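Long-range contacts in 6-aminohexanoate-cyclic-dimer hydrolase (PDB 3A2Q), which hydrolyses the cyclic dimer of 6-aminohexanoate, a nylon-6 by-product, by opening the ring to give the linear dimer: residues A[9-14]-A[62-67]; A[84-89]-A[129-134]; A[191-196]-A[239-244]; A[275-280]-A[387-392]; A[313-318]-A[361-366]. The protein carries 1 engineered substitution. All coordinates share one frame; numbering follows the deposited sequence.

Contact 1. Residues A[9-14]-A[62-67]; sequences DATAQA and GPFAGV
Phe64 and Val67 pack against Ala10 and Ala14 at the start of helix 10-19. Their segment consists of two overlapping beta turns, type I from Gly62 to Ala65 and type II from Phe64 to Val67, which lead into strand 68-72 of the mixed sheet of the amidase fold. The Phe64 side chain can be followed outward. From CB, a chi1 of -69° sets CG beside the backbone N and opposite the carbonyl carbon, and the ring is carried toward the helix. CD1 then lies 3.8 Å from Ala10 O, and the methyl Ala14 CB approaches it obliquely at 3.9 Å. One atom further out, CE1 is 3.8 Å from Thr11 N, so the Ala10-Thr11 peptide meets the ring at its edge. The same ring stacks on Phe112. Val67 divides its branches between the two alanines, CG1 going to Ala10 CB (4.1 Å) and CG2 to Ala14 CB (3.7 Å). Asp9 is the N-cap of the helix, its OD1 accepting from Ala12 N at 2.7 Å, while its OD2 forms a salt bridge with Arg220. At the other end of the contact, Ala14 CB sits 3.5 Å from Pro63 O.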
# COMPACT_ATOMS: atom_id res chain seq x y z
N ASP A 9 -7.77 7.94 -15.79
CA ASP A 9 -7.87 7.72 -14.35
C ASP A 9 -9.33 7.61 -13.93
O ASP A 9 -10.23 7.72 -14.75
CB ASP A 9 -7.15 8.82 -13.55
CG ASP A 9 -7.74 10.20 -13.76
OD1 ASP A 9 -8.90 10.30 -14.20
OD2 ASP A 9 -7.04 11.19 -13.45
N ALA A 10 -9.56 7.37 -12.64
CA ALA A 10 -10.92 7.21 -12.13
C ALA A 10 -11.79 8.44 -12.35
O ALA A 10 -12.97 8.32 -12.68
CB ALA A 10 -10.89 6.86 -10.64
N THR A 11 -11.21 9.63 -12.16
CA THR A 11 -11.96 10.86 -12.34
C THR A 11 -12.43 11.01 -13.78
O THR A 11 -13.59 11.37 -14.03
CB THR A 11 -11.09 12.08 -11.97
OG1 THR A 11 -10.69 11.98 -10.59
CG2 THR A 11 -11.88 13.37 -12.17
N ALA A 12 -11.55 10.73 -14.74
CA ALA A 12 -11.90 10.84 -16.15
C ALA A 12 -12.90 9.76 -16.55
O ALA A 12 -13.80 10.01 -17.35
CB ALA A 12 -10.65 10.75 -17.01
N GLN A 13 -12.75 8.56 -16.00
CA GLN A 13 -13.66 7.47 -16.31
C GLN A 13 -15.06 7.74 -15.77
O GLN A 13 -16.05 7.34 -16.37
CB GLN A 13 -13.15 6.16 -15.73
CG GLN A 13 -11.99 5.57 -16.50
CD GLN A 13 -11.61 4.20 -15.99
OE1 GLN A 13 -12.47 3.39 -15.68
NE2 GLN A 13 -10.31 3.94 -15.91
N ALA A 14 -15.12 8.41 -14.62
CA ALA A 14 -16.40 8.73 -14.00
C ALA A 14 -17.11 9.77 -14.86
O ALA A 14 -18.33 9.71 -15.04
CB ALA A 14 -16.18 9.27 -12.60
N GLY A 62 -23.23 8.50 -7.42
CA GLY A 62 -22.26 9.34 -6.75
C GLY A 62 -21.22 9.91 -7.70
O GLY A 62 -21.34 9.75 -8.91
N PRO A 63 -20.18 10.58 -7.17
CA PRO A 63 -19.10 11.17 -7.98
C PRO A 63 -18.29 10.18 -8.82
O PRO A 63 -17.55 10.58 -9.71
CB PRO A 63 -18.24 11.89 -6.94
CG PRO A 63 -18.50 11.12 -5.67
CD PRO A 63 -19.98 10.86 -5.74
N PHE A 64 -18.42 8.89 -8.52
CA PHE A 64 -17.70 7.86 -9.26
C PHE A 64 -18.61 6.70 -9.64
O PHE A 64 -18.17 5.56 -9.76
CB PHE A 64 -16.53 7.34 -8.42
CG PHE A 64 -15.43 8.34 -8.22
CD1 PHE A 64 -14.48 8.55 -9.22
CD2 PHE A 64 -15.37 9.11 -7.06
CE1 PHE A 64 -13.49 9.52 -9.06
CE2 PHE A 64 -14.39 10.08 -6.90
CZ PHE A 64 -13.44 10.28 -7.90
N ALA A 65 -19.89 7.00 -9.85
CA ALA A 65 -20.86 5.97 -10.21
C ALA A 65 -20.40 5.16 -11.43
O ALA A 65 -20.12 5.72 -12.49
CB ALA A 65 -22.21 6.60 -10.50
N GLY A 66 -20.30 3.84 -11.25
CA GLY A 66 -19.89 2.97 -12.34
C GLY A 66 -18.41 2.65 -12.46
O GLY A 66 -18.03 1.76 -13.21
N VAL A 67 -17.57 3.38 -11.73
CA VAL A 67 -16.13 3.13 -11.80
C VAL A 67 -15.73 1.92 -10.99
O VAL A 67 -16.02 1.82 -9.80
CB VAL A 67 -15.32 4.35 -11.32
CG1 VAL A 67 -13.83 4.08 -11.51
CG2 VAL A 67 -15.74 5.59 -12.09
O HOH W 1 -20.10 8.16 -13.09

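Contact 2. Residues A[84-89]-A[129-134]; sequences TSSIKG and TEPEAW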
# COMPACT_ATOMS: atom_id res chain seq x y z
N THR A 84 -9.57 -15.32 1.93
CA THR A 84 -8.49 -16.25 2.24
C THR A 84 -7.30 -15.66 2.99
O THR A 84 -6.66 -16.35 3.79
CB THR A 84 -7.93 -16.91 0.96
OG1 THR A 84 -7.26 -15.92 0.17
CG2 THR A 84 -9.07 -17.51 0.13
N SER A 85 -7.00 -14.38 2.74
CA SER A 85 -5.85 -13.74 3.37
C SER A 85 -4.63 -14.53 2.95
O SER A 85 -3.58 -14.50 3.60
CB SER A 85 -5.98 -13.76 4.89
OG SER A 85 -7.01 -12.90 5.33
N SER A 86 -4.78 -15.25 1.84
CA SER A 86 -3.73 -16.09 1.28
C SER A 86 -3.21 -17.17 2.22
O SER A 86 -2.03 -17.52 2.21
CB SER A 86 -2.57 -15.24 0.75
OG SER A 86 -2.95 -14.63 -0.47
N ILE A 87 -4.11 -17.69 3.05
CA ILE A 87 -3.77 -18.76 3.97
C ILE A 87 -4.29 -20.04 3.31
O ILE A 87 -5.48 -20.14 2.99
CB ILE A 87 -4.46 -18.59 5.34
CG1 ILE A 87 -4.03 -17.27 5.98
CG2 ILE A 87 -4.10 -19.76 6.25
CD1 ILE A 87 -4.70 -16.97 7.31
N LYS A 88 -3.40 -21.00 3.07
CA LYS A 88 -3.79 -22.25 2.43
C LYS A 88 -5.01 -22.86 3.13
O LYS A 88 -6.03 -23.10 2.50
CB LYS A 88 -2.62 -23.24 2.47
CG LYS A 88 -2.86 -24.55 1.73
CD LYS A 88 -1.62 -25.42 1.76
CE LYS A 88 -1.84 -26.75 1.04
NZ LYS A 88 -2.88 -27.57 1.71
N GLY A 89 -4.89 -23.07 4.43
CA GLY A 89 -5.99 -23.64 5.20
C GLY A 89 -7.30 -22.89 5.06
O GLY A 89 -8.37 -23.48 5.22
N THR A 129 4.83 -10.58 -3.54
CA THR A 129 3.52 -11.21 -3.55
C THR A 129 3.58 -12.55 -4.27
O THR A 129 3.20 -12.67 -5.43
CB THR A 129 2.49 -10.28 -4.25
OG1 THR A 129 2.50 -9.00 -3.60
CG2 THR A 129 1.08 -10.85 -4.16
N GLU A 130 4.08 -13.56 -3.55
CA GLU A 130 4.23 -14.91 -4.09
C GLU A 130 3.77 -15.94 -3.05
O GLU A 130 4.54 -16.78 -2.59
CB GLU A 130 5.71 -15.13 -4.44
CG GLU A 130 6.22 -14.16 -5.50
CD GLU A 130 7.74 -14.10 -5.57
OE1 GLU A 130 8.38 -15.17 -5.61
OE2 GLU A 130 8.29 -12.98 -5.59
N PRO A 131 2.48 -15.89 -2.69
CA PRO A 131 1.92 -16.82 -1.70
C PRO A 131 1.82 -18.23 -2.28
O PRO A 131 1.62 -18.40 -3.48
CB PRO A 131 0.53 -16.25 -1.44
CG PRO A 131 0.16 -15.67 -2.77
CD PRO A 131 1.44 -14.98 -3.20
N GLU A 132 1.96 -19.23 -1.41
CA GLU A 132 1.85 -20.62 -1.84
C GLU A 132 0.41 -20.88 -2.27
O GLU A 132 0.15 -21.63 -3.21
CB GLU A 132 2.22 -21.56 -0.69
CG GLU A 132 3.71 -21.64 -0.39
CD GLU A 132 4.01 -22.42 0.87
OE1 GLU A 132 3.29 -23.42 1.15
OE2 GLU A 132 4.96 -22.06 1.59
N ALA A 133 -0.53 -20.25 -1.57
CA ALA A 133 -1.95 -20.42 -1.83
C ALA A 133 -2.45 -20.01 -3.21
O ALA A 133 -3.22 -20.74 -3.83
CB ALA A 133 -2.76 -19.70 -0.76
N TRP A 134 -2.02 -18.85 -3.71
CA TRP A 134 -2.48 -18.38 -5.01
C TRP A 134 -1.43 -18.28 -6.11
O TRP A 134 -1.75 -18.03 -7.26
CB TRP A 134 -3.16 -17.02 -4.89
CG TRP A 134 -4.42 -17.03 -4.08
CD1 TRP A 134 -4.54 -16.77 -2.74
CD2 TRP A 134 -5.74 -17.29 -4.56
NE1 TRP A 134 -5.85 -16.85 -2.36
CE2 TRP A 134 -6.61 -17.17 -3.46
CE3 TRP A 134 -6.27 -17.61 -5.81
CZ2 TRP A 134 -8.00 -17.37 -3.57
CZ3 TRP A 134 -7.65 -17.81 -5.93
CH2 TRP A 134 -8.49 -17.68 -4.81
O HOH W 2 0.05 -19.14 1.34
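Lys88 and Ala133 bring the two backbones closest, with their CA atoms 5.0 Å apart, where two irregular segments of the amidase fold pass each other. Residues 84-89 make a left-handed turn, Ser85 and Ser86 both having positive phi and Ile87 N bonding back to Thr84 O, and Ile87 then takes the N-cap position of helix 88-93. Residues 129-134 belong to the long connection between strand 113-118 and helix 152-159. The main polar link is Trp134 NE1 to Thr84 OG1, 3.0 Å long, with an N-H...O angle of 161° and the oxygen only 11° out of the indole plane. A chi1 of 68° turns OG1 to the indole and leaves CG2 3.9 Å from Trp134 CZ2. That hydroxyl is also hydrogen-bonded to Asp73, while Lys91 makes a cation-pi contact with the indole. A leucine in place of Trp134 would probably leave Thr84 OG1 without the indole N-H as donor and deprive Lys91 of its aromatic partner. Ser86 OG lies 3.5 Å from Trp134 CD1, approaching the ring obliquely, and bonds to Thr120 O. The side chain of Ser86 is about 8 Å from that of Lys72, a charge-relay residue by similarity, so the contact lies close to the probable catalytic residues. Ala133 CB packs on Ser86 O at 3.8 Å. The same carbonyl oxygen accepts from a water at 2.8 Å, and that water accepts from Ala133 N at 3.2 Å.

Contact 3. Residues A[191-196]-A[239-244]; sequences RGRISP and CAPTAS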
# COMPACT_ATOMS: atom_id res chain seq x y z
N ARG A 191 -1.82 8.04 10.17
CA ARG A 191 -2.42 7.00 11.00
C ARG A 191 -3.79 7.49 11.46
O ARG A 191 -3.93 8.63 11.90
CB ARG A 191 -1.52 6.73 12.21
CG ARG A 191 -2.14 5.83 13.29
CD ARG A 191 -1.17 5.67 14.45
NE ARG A 191 0.01 4.90 14.07
CZ ARG A 191 1.24 5.15 14.49
NH1 ARG A 191 1.49 6.16 15.31
NH2 ARG A 191 2.24 4.37 14.09
N GLY A 192 -4.81 6.64 11.36
CA GLY A 192 -6.14 7.01 11.79
C GLY A 192 -6.96 7.78 10.77
O GLY A 192 -8.03 8.29 11.11
N ARG A 193 -6.47 7.88 9.54
CA ARG A 193 -7.20 8.60 8.50
C ARG A 193 -8.31 7.72 7.93
O ARG A 193 -9.45 8.15 7.80
CB ARG A 193 -6.26 9.01 7.36
CG ARG A 193 -6.93 9.78 6.22
CD ARG A 193 -7.38 11.17 6.66
NE ARG A 193 -6.25 12.03 7.00
CZ ARG A 193 -6.34 13.14 7.73
NH1 ARG A 193 -7.52 13.52 8.21
NH2 ARG A 193 -5.26 13.85 8.00
N ILE A 194 -7.96 6.48 7.59
CA ILE A 194 -8.91 5.54 7.00
C ILE A 194 -9.24 4.39 7.94
O ILE A 194 -8.35 3.69 8.42
CB ILE A 194 -8.35 4.92 5.70
CG1 ILE A 194 -7.96 6.04 4.72
CG2 ILE A 194 -9.39 3.98 5.08
CD1 ILE A 194 -7.43 5.54 3.38
N SER A 195 -10.53 4.19 8.21
CA SER A 195 -10.94 3.12 9.11
C SER A 195 -10.81 1.73 8.51
O SER A 195 -11.22 1.50 7.37
CB SER A 195 -12.39 3.32 9.55
OG SER A 195 -12.80 2.24 10.35
N PRO A 196 -10.24 0.78 9.28
CA PRO A 196 -10.06 -0.61 8.85
C PRO A 196 -11.15 -1.46 9.51
O PRO A 196 -11.14 -2.69 9.40
CB PRO A 196 -8.69 -0.96 9.41
CG PRO A 196 -8.74 -0.27 10.75
CD PRO A 196 -9.39 1.08 10.45
N CYS A 239 -6.92 8.30 15.19
CA CYS A 239 -7.64 9.34 14.49
C CYS A 239 -6.62 10.36 13.97
O CYS A 239 -5.57 10.55 14.58
CB CYS A 239 -8.64 10.01 15.44
SG CYS A 239 -9.91 10.99 14.63
N ALA A 240 -6.92 10.98 12.84
CA ALA A 240 -6.01 11.96 12.27
C ALA A 240 -6.63 13.35 12.32
O ALA A 240 -7.85 13.48 12.42
CB ALA A 240 -5.69 11.58 10.82
N PRO A 241 -5.80 14.41 12.29
CA PRO A 241 -6.26 15.80 12.32
C PRO A 241 -7.19 16.05 11.14
O PRO A 241 -6.95 15.56 10.04
CB PRO A 241 -4.96 16.60 12.22
CG PRO A 241 -3.95 15.68 12.85
CD PRO A 241 -4.33 14.34 12.29
N THR A 242 -8.25 16.82 11.37
CA THR A 242 -9.24 17.13 10.34
C THR A 242 -8.81 18.23 9.39
O THR A 242 -8.26 19.25 9.81
CB THR A 242 -10.57 17.56 11.00
OG1 THR A 242 -10.99 16.57 11.94
CG2 THR A 242 -11.65 17.73 9.94
N ALA A 243 -9.07 18.03 8.10
CA ALA A 243 -8.73 19.03 7.09
C ALA A 243 -9.90 20.01 7.04
O ALA A 243 -11.04 19.64 7.30
CB ALA A 243 -8.55 18.36 5.73
N SER A 244 -9.61 21.26 6.69
CA SER A 244 -10.64 22.28 6.62
C SER A 244 -11.46 22.22 5.34
O SER A 244 -12.59 22.70 5.29
CB SER A 244 -9.99 23.66 6.74
OG SER A 244 -9.00 23.84 5.75
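Ala240 and Arg193 form the dense part of this contact, which joins the loop after strand 185-188 to the loop after helix 219-229 in the amidase fold. Ala240 CB sits over the centre of one guanidinium face, 3.5 Å from Arg193 CZ. At the edge of the same group, Arg193 NH1 donates to Pro241 O (2.8 Å, 153°), and NH2 adds a weak bond to that oxygen. The chain reaches this place by bending at chi2 (69°) and again at chi3. Next to it the backbones are in direct contact: the CA atoms of Gly192 and Cys239 are 3.9 Å apart, and Cys239 CA makes a C-H...O contact with Gly192 O at 3.6 Å. A CB on Gly192 would clash with Cys239 N. The outer side is looser, since the CB atoms of Cys239 and Pro241 are directed away from the partner and both residues are exposed. A methionine in place of Arg193 would probably leave Pro241 O without these donors and Glu460, the salt-bridge partner of NE, without its positive charge. One guanidinium thus serves a carboxylate, through NE, and a main-chain carbonyl at once, while the Ala240 methyl adds apolar packing.

Contact 4. Residues A[275-280]-A[387-392]; sequences PECAAA and PTVTRQ
Cys277 and Pro387 mark the closest backbone approach, 5.7 Å between CA atoms, where the first turn of helix 275-290 meets the end of strand 383-387 and the loop after it. The helix is the connection of a beta-alpha-beta crossover between the parallel neighbours 259-262 and 294-297, and strand 383-387 pairs in parallel with 259-262. Cys277 carries the largest buried area. Its CB packs on Pro387 CB at 4.0 Å, while SG, set opposite its own carbonyl carbon and beside the backbone N, turns to the carbonyls of the loop, 3.8 Å from Arg391 O. Pro387 CG in turn lies 3.3 Å from Cys277 O. The polar link is at the outer side, where Gln392 NE2 donates to Glu276 OE1 (3.0 Å, 147°). The amide comes from above, 45° out of the carboxylate plane, and the two planes stand 69° apart. Asp274 OD2 accepts a second bond from the same NE2 and also one from Cys277 N, so one carboxylate ties the loop to the start of the helix; Glu276 OE2 is held by Ser444. Arg391, salt-bridged to Glu398, also bonds inside the loop: its NE donates to Gln392 O at 2.8 Å.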
# COMPACT_ATOMS: atom_id res chain seq x y z
N PRO A 275 22.15 3.44 -6.69
CA PRO A 275 22.37 4.71 -7.39
C PRO A 275 21.19 5.22 -8.22
O PRO A 275 20.94 6.43 -8.26
CB PRO A 275 23.60 4.43 -8.26
CG PRO A 275 24.31 3.34 -7.50
CD PRO A 275 23.19 2.46 -7.03
N GLU A 276 20.49 4.32 -8.89
CA GLU A 276 19.36 4.73 -9.72
C GLU A 276 18.19 5.17 -8.87
O GLU A 276 17.48 6.09 -9.24
CB GLU A 276 18.95 3.60 -10.67
CG GLU A 276 20.11 3.12 -11.55
CD GLU A 276 19.66 2.32 -12.76
OE1 GLU A 276 18.61 1.66 -12.70
OE2 GLU A 276 20.40 2.34 -13.78
N CYS A 277 17.99 4.52 -7.72
CA CYS A 277 16.92 4.92 -6.82
C CYS A 277 17.26 6.31 -6.27
O CYS A 277 16.40 7.19 -6.20
CB CYS A 277 16.80 3.93 -5.66
SG CYS A 277 16.09 2.36 -6.14
N ALA A 278 18.52 6.51 -5.89
CA ALA A 278 18.95 7.79 -5.36
C ALA A 278 18.82 8.90 -6.39
O ALA A 278 18.39 10.01 -6.06
CB ALA A 278 20.40 7.69 -4.88
N ALA A 279 19.17 8.61 -7.64
CA ALA A 279 19.10 9.61 -8.70
C ALA A 279 17.67 10.06 -9.00
O ALA A 279 17.45 11.21 -9.37
CB ALA A 279 19.76 9.06 -9.97
N ALA A 280 16.71 9.16 -8.84
CA ALA A 280 15.31 9.49 -9.08
C ALA A 280 14.85 10.50 -8.05
O ALA A 280 14.18 11.48 -8.37
CB ALA A 280 14.44 8.23 -9.00
N PRO A 387 13.96 8.05 -1.90
CA PRO A 387 13.48 6.96 -2.76
C PRO A 387 12.47 6.13 -1.98
O PRO A 387 12.56 6.03 -0.76
CB PRO A 387 14.76 6.16 -3.05
CG PRO A 387 15.85 7.18 -2.90
CD PRO A 387 15.42 8.00 -1.72
N THR A 388 11.49 5.54 -2.66
CA THR A 388 10.51 4.72 -1.96
C THR A 388 11.20 3.41 -1.56
O THR A 388 11.07 2.97 -0.41
CB THR A 388 9.28 4.42 -2.83
OG1 THR A 388 8.70 5.65 -3.26
CG2 THR A 388 8.24 3.64 -2.02
N VAL A 389 11.92 2.80 -2.49
CA VAL A 389 12.64 1.55 -2.20
C VAL A 389 14.14 1.81 -2.37
O VAL A 389 14.53 2.80 -3.00
CB VAL A 389 12.18 0.39 -3.11
CG1 VAL A 389 10.70 0.13 -2.89
CG2 VAL A 389 12.48 0.69 -4.57
N THR A 390 14.98 0.94 -1.82
CA THR A 390 16.42 1.16 -1.87
C THR A 390 17.23 0.25 -2.80
O THR A 390 18.46 0.35 -2.84
CB THR A 390 17.04 1.04 -0.47
OG1 THR A 390 17.12 -0.35 -0.11
CG2 THR A 390 16.18 1.77 0.55
N ARG A 391 16.54 -0.61 -3.54
CA ARG A 391 17.20 -1.54 -4.44
C ARG A 391 16.42 -1.74 -5.73
O ARG A 391 15.27 -1.32 -5.86
CB ARG A 391 17.34 -2.90 -3.77
CG ARG A 391 16.00 -3.47 -3.32
CD ARG A 391 16.06 -4.96 -3.04
NE ARG A 391 16.35 -5.72 -4.26
CZ ARG A 391 16.60 -7.02 -4.27
NH1 ARG A 391 16.60 -7.72 -3.14
NH2 ARG A 391 16.86 -7.63 -5.42
N GLN A 392 17.06 -2.41 -6.69
CA GLN A 392 16.43 -2.73 -7.96
C GLN A 392 15.36 -3.76 -7.63
O GLN A 392 15.43 -4.42 -6.60
CB GLN A 392 17.47 -3.33 -8.91
CG GLN A 392 18.57 -2.36 -9.36
CD GLN A 392 18.09 -1.38 -10.42
OE1 GLN A 392 17.46 -1.77 -11.40
NE2 GLN A 392 18.39 -0.10 -10.23
O HOH W 3 18.97 -1.31 -13.99

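Contact 5. Residues A[313-318]-A[361-366]; sequences STICDV and ACVDEL
Ile315 and Cys362 account for most of the surface buried here, with Thr314 next, and all three lie where helix 308-331 crosses helix 356-378. The axes of the two short segments approach to 9.7 Å at 129° between their N-to-C directions, so the helices run obliquely, nearer antiparallel than parallel. Ile315 does most of the reaching. Its CG1 is 3.7 Å from Cys362 CB, and an extended chi2 of 172° carries CD1 on between two further side chains. There it meets Leu366 tip to tip, CD1 to CD1 at 3.7 Å, and crosses Val363 at about a right angle, with CG2 of that valine 3.8 Å from Ile315 CD1. Cys362 divides its contacts between neighbours on the facing helix: CB takes Ile315, while SG lies 3.7 Å from Thr314 CB and a little farther from its CG2. Thr314 thus offers carbon to the sulfur, and its OG1 makes a weak hydrogen bond back to Lys310 O in its own helix. Cys316, the residue after Ile315, touches the bound 6-aminohexanoic acid, and both it and Ile315 pack on Val206, another pocket residue. The side chain of Ile315 is about 8 Å from a bound ligand, so the joint lies next to the pocket. It consists of methyl, methylene and sulfur surfaces without a polar bond between the segments, so shape and burial hold it.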
# COMPACT_ATOMS: atom_id res chain seq x y z
N SER A 313 9.40 -6.25 15.19
CA SER A 313 9.36 -7.66 14.81
C SER A 313 8.66 -8.49 15.89
O SER A 313 7.87 -9.39 15.58
CB SER A 313 10.78 -8.20 14.60
OG SER A 313 10.75 -9.50 14.05
N THR A 314 8.95 -8.19 17.15
CA THR A 314 8.34 -8.91 18.26
C THR A 314 6.83 -8.71 18.26
O THR A 314 6.07 -9.65 18.47
CB THR A 314 8.93 -8.44 19.60
OG1 THR A 314 10.33 -8.75 19.63
CG2 THR A 314 8.22 -9.12 20.77
N ILE A 315 6.39 -7.48 18.00
CA ILE A 315 4.97 -7.19 17.95
C ILE A 315 4.36 -7.95 16.78
O ILE A 315 3.26 -8.49 16.89
CB ILE A 315 4.73 -5.68 17.77
CG1 ILE A 315 5.18 -4.95 19.04
CG2 ILE A 315 3.26 -5.42 17.47
CD1 ILE A 315 5.16 -3.43 18.92
N CYS A 316 5.08 -8.00 15.66
CA CYS A 316 4.61 -8.71 14.48
C CYS A 316 4.45 -10.22 14.75
O CYS A 316 3.52 -10.84 14.24
CB CYS A 316 5.56 -8.48 13.30
SG CYS A 316 5.37 -6.85 12.52
N ASP A 317 5.35 -10.79 15.55
CA ASP A 317 5.25 -12.21 15.87
C ASP A 317 3.92 -12.49 16.54
O ASP A 317 3.22 -13.44 16.20
CB ASP A 317 6.38 -12.66 16.80
CG ASP A 317 7.73 -12.71 16.12
OD1 ASP A 317 7.77 -12.85 14.88
OD2 ASP A 317 8.76 -12.64 16.83
N VAL A 318 3.58 -11.64 17.51
CA VAL A 318 2.33 -11.76 18.26
C VAL A 318 1.12 -11.55 17.37
O VAL A 318 0.13 -12.28 17.47
CB VAL A 318 2.30 -10.75 19.44
CG1 VAL A 318 0.91 -10.71 20.09
CG2 VAL A 318 3.35 -11.14 20.46
N ALA A 361 6.55 -3.06 26.34
CA ALA A 361 7.79 -2.32 26.16
C ALA A 361 8.08 -2.06 24.68
O ALA A 361 8.55 -0.98 24.31
CB ALA A 361 8.96 -3.08 26.79
N CYS A 362 7.80 -3.05 23.83
CA CYS A 362 8.03 -2.92 22.40
C CYS A 362 7.16 -1.80 21.83
O CYS A 362 7.61 -1.01 21.00
CB CYS A 362 7.72 -4.23 21.68
SG CYS A 362 8.93 -5.54 21.96
N VAL A 363 5.91 -1.73 22.27
CA VAL A 363 5.02 -0.68 21.78
C VAL A 363 5.56 0.68 22.21
O VAL A 363 5.54 1.63 21.42
CB VAL A 363 3.58 -0.87 22.33
CG1 VAL A 363 2.71 0.33 21.94
CG2 VAL A 363 2.98 -2.15 21.76
N ASP A 364 6.04 0.78 23.44
CA ASP A 364 6.60 2.04 23.91
C ASP A 364 7.79 2.45 23.04
O ASP A 364 7.97 3.63 22.75
CB ASP A 364 7.07 1.94 25.36
CG ASP A 364 5.93 2.07 26.35
OD1 ASP A 364 4.78 2.34 25.93
OD2 ASP A 364 6.18 1.91 27.57
N GLU A 365 8.60 1.48 22.64
CA GLU A 365 9.76 1.77 21.80
C GLU A 365 9.33 2.39 20.48
O GLU A 365 10.02 3.25 19.94
CB GLU A 365 10.58 0.50 21.54
CG GLU A 365 11.45 0.08 22.73
CD GLU A 365 12.28 1.23 23.28
OE1 GLU A 365 13.03 1.86 22.51
OE2 GLU A 365 12.19 1.50 24.50
N LEU A 366 8.19 1.95 19.96
CA LEU A 366 7.69 2.50 18.71
C LEU A 366 7.27 3.96 18.91
O LEU A 366 7.57 4.82 18.08
CB LEU A 366 6.50 1.69 18.19
CG LEU A 366 6.72 0.21 17.85
CD1 LEU A 366 5.52 -0.29 17.08
CD2 LEU A 366 7.98 0.05 17.02

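Overall arrangement
From the N terminus, contact 1 closes a loop of 47 mostly helical residues and ties the first helix to the approach to strand 68-72. Contact 2 closes the next, 39 residues, joining the start of helix 88-93 to the loop before helix 152-159. Contact 3 follows with 42 residues and links the loop after strand 185-188 to that after helix 219-229. These three come in series. Contact 4 spans 106 residues, joining helix 275-290 to the end of strand 383-387, and contact 5, a helix pair, falls wholly within that span; no two contacts cross. Contacts 1 and 5 lie on opposite sides of the chain's centre, whereas contacts 3 and 5 approach to about 6 Å between nearest atoms.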